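PDB 4H0C: Phospholipase/Carboxylesterase from Dyadobacter fermentans, which probably hydrolyses carboxylic ester bonds, perhaps including palmitoyl thioesters on proteins, as an alpha/beta hydrolase of the phospholipase/carboxylesterase family. Local coordinates for residues Phe67-Pro70 against Val71-Gln75; Ala90-Ala94 against Gln95-Ala99. All blocks are in the same frame, centred on the assembly; numbering follows the deposited sequence.

Contact 1: Phe67-Pro70 against Val71-Gln75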
ATOM      1  N   PHE A  67       1.342  12.571   5.325  1.00 16.19           N
ATOM      2  CA  PHE A  67       2.084  12.095   4.159  1.00 16.57           C
ATOM      3  C   PHE A  67       2.544  13.238   3.258  1.00 16.31           C
ATOM      4  O   PHE A  67       3.508  13.081   2.511  1.00 17.96           O
ATOM      5  CB  PHE A  67       1.298  11.018   3.379  1.00 15.41           C
ATOM      6  CG  PHE A  67       0.308  11.550   2.364  1.00 15.43           C
ATOM      7  CD1 PHE A  67       0.464  11.251   1.010  1.00 13.93           C
ATOM      8  CD2 PHE A  67      -0.815  12.286   2.762  1.00 18.84           C
ATOM      9  CE1 PHE A  67      -0.456  11.709   0.072  1.00 13.33           C
ATOM     10  CE2 PHE A  67      -1.742  12.737   1.831  1.00 18.58           C
ATOM     11  CZ  PHE A  67      -1.550  12.465   0.482  1.00 16.62           C
HETATM   12  N   MSE A  68       1.867  14.385   3.354  1.00 15.80           N
HETATM   13  CA  MSE A  68       2.266  15.561   2.591  1.00 17.34           C
HETATM   14  C   MSE A  68       3.096  16.622   3.336  1.00 14.41           C
HETATM   15  O   MSE A  68       3.304  17.723   2.824  1.00 15.72           O
HETATM   16  CB  MSE A  68       1.064  16.158   1.892  1.00 19.29           C
HETATM   17  CG  MSE A  68       0.733  15.260   0.683  1.00 22.40           C
HETATM   18 SE   MSE A  68      -0.673  15.956  -0.312  0.75 30.35          SE
HETATM   19  CE  MSE A  68      -1.793  16.372   1.187  1.00 26.09           C
ATOM     20  N   ALA A  69       3.571  16.287   4.532  1.00 13.89           N
ATOM     21  CA  ALA A  69       4.601  17.099   5.171  1.00 15.01           C
ATOM     22  C   ALA A  69       5.888  17.083   4.316  1.00 15.29           C
ATOM     23  O   ALA A  69       6.145  16.107   3.577  1.00 15.56           O
ATOM     24  CB  ALA A  69       4.913  16.576   6.569  1.00 17.15           C
ATOM     25  N   PRO A  70       6.718  18.142   4.421  1.00 15.56           N
ATOM     26  CA  PRO A  70       8.078  18.045   3.826  1.00 18.14           C
ATOM     27  C   PRO A  70       8.700  16.731   4.204  1.00 18.20           C
ATOM     28  O   PRO A  70       8.781  16.396   5.389  1.00 18.73           O
ATOM     29  CB  PRO A  70       8.839  19.192   4.477  1.00 17.07           C
ATOM     30  CG  PRO A  70       7.758  20.203   4.771  1.00 16.13           C
ATOM     31  CD  PRO A  70       6.507  19.430   5.117  1.00 15.45           C
ATOM     32  N   VAL A  71       9.124  15.977   3.201  1.00 17.20           N
ATOM     33  CA  VAL A  71       9.427  14.570   3.422  1.00 17.23           C
ATOM     34  C   VAL A  71      10.524  14.359   4.476  1.00 17.92           C
ATOM     35  O   VAL A  71      10.485  13.372   5.244  1.00 17.59           O
ATOM     36  CB  VAL A  71       9.702  13.824   2.111  1.00 17.63           C
ATOM     37  CG1 VAL A  71      11.022  14.285   1.477  1.00 16.59           C
ATOM     38  CG2 VAL A  71       9.686  12.322   2.368  1.00 18.05           C
ATOM     39  N   GLN A  72      11.483  15.285   4.534  1.00 17.10           N
ATOM     40  CA  GLN A  72      12.550  15.153   5.536  1.00 18.78           C
ATOM     41  C   GLN A  72      12.015  15.103   6.978  1.00 16.12           C
ATOM     42  O   GLN A  72      12.657  14.511   7.853  1.00 18.61           O
ATOM     43  CB  GLN A  72      13.660  16.199   5.349  1.00 22.39           C
ATOM     44  CG  GLN A  72      14.534  15.944   4.114  1.00 27.56           C
ATOM     45  CD  GLN A  72      15.064  14.500   4.012  1.00 35.84           C
ATOM     46  OE1 GLN A  72      15.636  13.956   4.971  1.00 39.11           O
ATOM     47  NE2 GLN A  72      14.882  13.876   2.841  1.00 34.20           N
ATOM     48  N   GLN A  73      10.842  15.695   7.219  1.00 16.86           N
ATOM     49  CA  GLN A  73      10.231  15.681   8.562  1.00 15.62           C
ATOM     50  C   GLN A  73       9.680  14.312   8.918  1.00 15.09           C
ATOM     51  O   GLN A  73       9.450  14.024  10.092  1.00 15.92           O
ATOM     52  CB  GLN A  73       9.164  16.778   8.710  1.00 15.51           C
ATOM     53  CG  GLN A  73       9.773  18.175   8.707  1.00 16.99           C
ATOM     54  CD  GLN A  73       8.736  19.265   8.580  1.00 21.02           C
ATOM     55  OE1 GLN A  73       7.535  19.004   8.604  1.00 18.86           O
ATOM     56  NE2 GLN A  73       9.203  20.512   8.437  1.00 29.82           N
ATOM     57  N   ASN A  74       9.507  13.467   7.902  1.00 14.74           N
ATOM     58  CA  ASN A  74       9.033  12.081   8.067  1.00 12.72           C
ATOM     59  C   ASN A  74      10.141  11.064   7.999  1.00 15.84           C
ATOM     60  O   ASN A  74       9.881   9.854   8.002  1.00 16.99           O
ATOM     61  CB  ASN A  74       7.942  11.735   7.044  1.00 13.60           C
ATOM     62  CG  ASN A  74       6.555  12.147   7.534  1.00 14.52           C
ATOM     63  OD1 ASN A  74       6.233  11.964   8.718  1.00 17.00           O
ATOM     64  ND2 ASN A  74       5.722  12.676   6.634  1.00 14.21           N
ATOM     65  N   GLN A  75      11.374  11.566   7.939  1.00 17.22           N
ATOM     66  CA  GLN A  75      12.572  10.726   7.856  1.00 16.27           C
ATOM     67  C   GLN A  75      13.314  10.786   9.184  1.00 17.40           C
ATOM     68  O   GLN A  75      13.337  11.847   9.819  1.00 20.15           O
ATOM     69  CB  GLN A  75      13.472  11.217   6.720  1.00 17.11           C
ATOM     70  CG  GLN A  75      12.901  10.967   5.330  1.00 16.15           C
ATOM     71  CD  GLN A  75      12.838   9.491   4.957  1.00 18.11           C
ATOM     72  OE1 GLN A  75      13.007   8.601   5.805  1.00 17.72           O
ATOM     73  NE2 GLN A  75      12.590   9.221   3.681  1.00 20.01           N
TER
HETATM   74  O   HOH W   1       6.037  13.471   3.714  1.00 16.80           O

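Contact 2: Ala90-Ala94 against Gln95-Ala99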
ATOM      1  N   ALA A  90      11.073  -9.384  -0.072  1.00 14.34           N
ATOM      2  CA  ALA A  90      12.217 -10.280  -0.214  1.00 16.21           C
ATOM      3  C   ALA A  90      11.948 -11.654   0.397  1.00 16.33           C
ATOM      4  O   ALA A  90      12.284 -12.679  -0.199  1.00 17.31           O
ATOM      5  CB  ALA A  90      13.473  -9.657   0.404  1.00 17.00           C
ATOM      6  N   GLU A  91      11.347 -11.685   1.585  1.00 15.98           N
ATOM      7  CA  GLU A  91      11.009 -12.975   2.232  1.00 20.06           C
ATOM      8  C   GLU A  91      10.058 -13.815   1.371  1.00 16.72           C
ATOM      9  O   GLU A  91      10.284 -15.016   1.153  1.00 19.80           O
ATOM     10  CB  GLU A  91      10.419 -12.752   3.626  1.00 23.18           C
ATOM     11  CG  GLU A  91      11.447 -12.309   4.658  1.00 27.04           C
ATOM     12  CD  GLU A  91      10.908 -12.272   6.086  1.00 32.02           C
ATOM     13  OE1 GLU A  91      11.526 -11.589   6.928  1.00 37.33           O
ATOM     14  OE2 GLU A  91       9.874 -12.919   6.373  1.00 31.18           O
ATOM     15  N   ILE A  92       9.016 -13.162   0.856  1.00 15.37           N
ATOM     16  CA  ILE A  92       8.042 -13.820  -0.007  1.00 14.65           C
ATOM     17  C   ILE A  92       8.727 -14.414  -1.240  1.00 15.09           C
ATOM     18  O   ILE A  92       8.510 -15.597  -1.580  1.00 15.85           O
ATOM     19  CB  ILE A  92       6.893 -12.875  -0.398  1.00 13.39           C
ATOM     20  CG1 ILE A  92       6.113 -12.503   0.858  1.00 14.37           C
ATOM     21  CG2 ILE A  92       5.945 -13.553  -1.396  1.00 13.28           C
ATOM     22  CD1 ILE A  92       5.191 -11.296   0.720  1.00 14.16           C
ATOM     23  N   GLU A  93       9.574 -13.619  -1.902  1.00 16.26           N
ATOM     24  CA  GLU A  93      10.265 -14.135  -3.074  1.00 14.77           C
ATOM     25  C   GLU A  93      11.188 -15.293  -2.707  1.00 15.87           C
ATOM     26  O   GLU A  93      11.295 -16.240  -3.476  1.00 16.18           O
ATOM     27  CB  GLU A  93      11.037 -13.040  -3.808  1.00 17.65           C
ATOM     28  CG  GLU A  93      10.122 -11.963  -4.392  1.00 16.78           C
ATOM     29  CD  GLU A  93      10.905 -10.878  -5.112  1.00 27.36           C
ATOM     30  OE1 GLU A  93      11.160  -9.825  -4.507  1.00 37.74           O
ATOM     31  OE2 GLU A  93      11.290 -11.083  -6.270  1.00 34.01           O
ATOM     32  N   ALA A  94      11.807 -15.249  -1.525  1.00 15.95           N
ATOM     33  CA  ALA A  94      12.681 -16.353  -1.095  1.00 18.41           C
ATOM     34  C   ALA A  94      11.896 -17.638  -0.775  1.00 16.82           C
ATOM     35  O   ALA A  94      12.471 -18.733  -0.763  1.00 21.42           O
ATOM     36  CB  ALA A  94      13.569 -15.942   0.083  1.00 19.34           C
ATOM     37  N   GLN A  95      10.594 -17.499  -0.511  1.00 17.33           N
ATOM     38  CA  GLN A  95       9.709 -18.652  -0.272  1.00 19.18           C
ATOM     39  C   GLN A  95       9.213 -19.197  -1.585  1.00 17.51           C
ATOM     40  O   GLN A  95       8.456 -20.172  -1.603  1.00 23.02           O
ATOM     41  CB  GLN A  95       8.480 -18.264   0.565  1.00 21.22           C
ATOM     42  CG  GLN A  95       8.763 -17.624   1.918  1.00 25.28           C
ATOM     43  CD  GLN A  95       9.142 -18.629   2.987  1.00 27.48           C
ATOM     44  OE1 GLN A  95       9.219 -19.842   2.737  1.00 31.06           O
ATOM     45  NE2 GLN A  95       9.375 -18.127   4.202  1.00 36.55           N
ATOM     46  N   GLY A  96       9.634 -18.582  -2.692  1.00 20.51           N
ATOM     47  CA  GLY A  96       9.335 -19.084  -4.041  1.00 18.98           C
ATOM     48  C   GLY A  96       8.102 -18.501  -4.737  1.00 18.34           C
ATOM     49  O   GLY A  96       7.641 -19.053  -5.748  1.00 21.51           O
ATOM     50  N   ILE A  97       7.570 -17.397  -4.208  1.00 15.92           N
ATOM     51  CA  ILE A  97       6.446 -16.696  -4.844  1.00 15.93           C
ATOM     52  C   ILE A  97       7.030 -15.493  -5.564  1.00 16.35           C
ATOM     53  O   ILE A  97       7.562 -14.578  -4.906  1.00 17.61           O
ATOM     54  CB  ILE A  97       5.349 -16.292  -3.826  1.00 14.31           C
ATOM     55  CG1 ILE A  97       4.759 -17.576  -3.204  1.00 17.31           C
ATOM     56  CG2 ILE A  97       4.273 -15.402  -4.480  1.00 15.98           C
ATOM     57  CD1 ILE A  97       3.769 -17.361  -2.076  1.00 16.97           C
ATOM     58  N   PRO A  98       6.942 -15.495  -6.913  1.00 16.48           N
ATOM     59  CA  PRO A  98       7.493 -14.415  -7.740  1.00 17.90           C
ATOM     60  C   PRO A  98       6.709 -13.116  -7.571  1.00 17.46           C
ATOM     61  O   PRO A  98       5.523 -13.150  -7.214  1.00 16.81           O
ATOM     62  CB  PRO A  98       7.325 -14.951  -9.163  1.00 22.57           C
ATOM     63  CG  PRO A  98       6.131 -15.821  -9.077  1.00 23.95           C
ATOM     64  CD  PRO A  98       6.256 -16.507  -7.739  1.00 20.19           C
ATOM     65  N   ALA A  99       7.361 -11.984  -7.838  1.00 16.35           N
ATOM     66  CA  ALA A  99       6.727 -10.666  -7.617  1.00 13.89           C
ATOM     67  C   ALA A  99       5.423 -10.512  -8.397  1.00 13.44           C
ATOM     68  O   ALA A  99       4.497  -9.839  -7.932  1.00 14.98           O
ATOM     69  CB  ALA A  99       7.711  -9.545  -7.961  1.00 20.89           C
TER
HETATM   70  O   HOH W   2       8.696 -15.573   5.507  1.00 32.66           O
HETATM   71  O   HOH W   3      10.243 -12.427  -8.109  1.00 30.14           O

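Contact 1: Phe67-Pro70 against Val71-Gln75
Pro70 and Gln73 meet through the backbone first: Gln73 N donates to Pro70 O over 2.8 Å, an i to i+3 bond. Asn74 N repeats the pattern to Val71 O, which makes 71-74 a short 3-10 turn that Pro70 leads into. The side chains of Pro70 and Gln73 then run alongside each other in the same direction. With CG beside its own backbone N and the chain extended beyond (chi2 169°), Gln73 carries its amide along the proline ring and sets OE1 3.7 Å from Pro70 CD. With an alanine replacing Pro70, CG and CD are gone, and the Gln73 amide would probably lose the ring it lies along and turn more freely.

This turn belongs to the loop between strand 50-55 and helix 77-94 of the alpha/beta hydrolase fold. On its buried side, one water ties the chain together: it donates to Phe67 O and, at 2.6 Å, to Ala69 O, and accepts from Asn74 ND2 at 3.0 Å. The same Asn74 amide reaches the residues just before Phe67, OD1 accepting from Tyr65 N and ND2 donating to Ser66 O, while ND2 also lies 4.0 Å from Ala69 CB.

Contact 2: Ala90-Ala94 against Gln95-Ala99
Ile92 and Ile97 make the tight side of this helix end, the methyl CG2 of Ile92 lying 3.7 Å from Ile97 CB. In each isoleucine CG1 lies beside the backbone N (chi1 near -65° in both), which leaves CG2 anti to it, and the two side chains cross at a slant. Above them the helix finishes in a Schellman motif. Gly96 N donates to Glu93 O at 3.0 Å, and Ile97 N returns to Ile92 O in a longer, weak bond of 3.3 Å; Gln95 N is shared between Glu91 O and Ile92 O, both weakly. Gly96 reverses the chain with a positive phi of 94°, a backbone shape in which a side chain would collide with the oxygen of Gln95. Just past it, Ile97 O receives a CA-H...O contact from Glu93 CA at 3.3 Å.

The looser side is that of the exposed Gln95, which, bent at chi2 (-79°), carries NE2 across the side of the last turn to a water 2.9 Å away that in turn donates to Glu91 OE2. A separate, more enclosed water donates to Glu93 OE2 and accepts from the buried Ala99 N, while Glu93 OE1 forms a salt bridge with Arg123. Beneath the turn, Ile92 and Ile97 both rest on Ile102 of strand 102-107; Ile92 also touches Ala24 and Val26 of strand 23-28 and Tyr53 of strand 50-55, so the end of helix 77-94 is seated on the central sheet.

In the fold
Contacts 1 and 2 frame one helix: contact 1 lies in the loop that leads into helix 77-94, and contact 2 ends that helix and turns the chain toward strand 102-107. They do not touch, their centres being about 30 Å apart. Both are partly buried local turns, but their inner sides differ. Contact 1 buries a polar asparagine that, with a water, satisfies backbone groups of the loop, and its Phe67 lies close to a bound citric acid, probably from the crystallisation liquor, and near, without touching, a probable Ser108-His194-Asp162 triad. Contact 2 instead buries aliphatic side chains against the sheet, leaving charged and amide groups to its outer side.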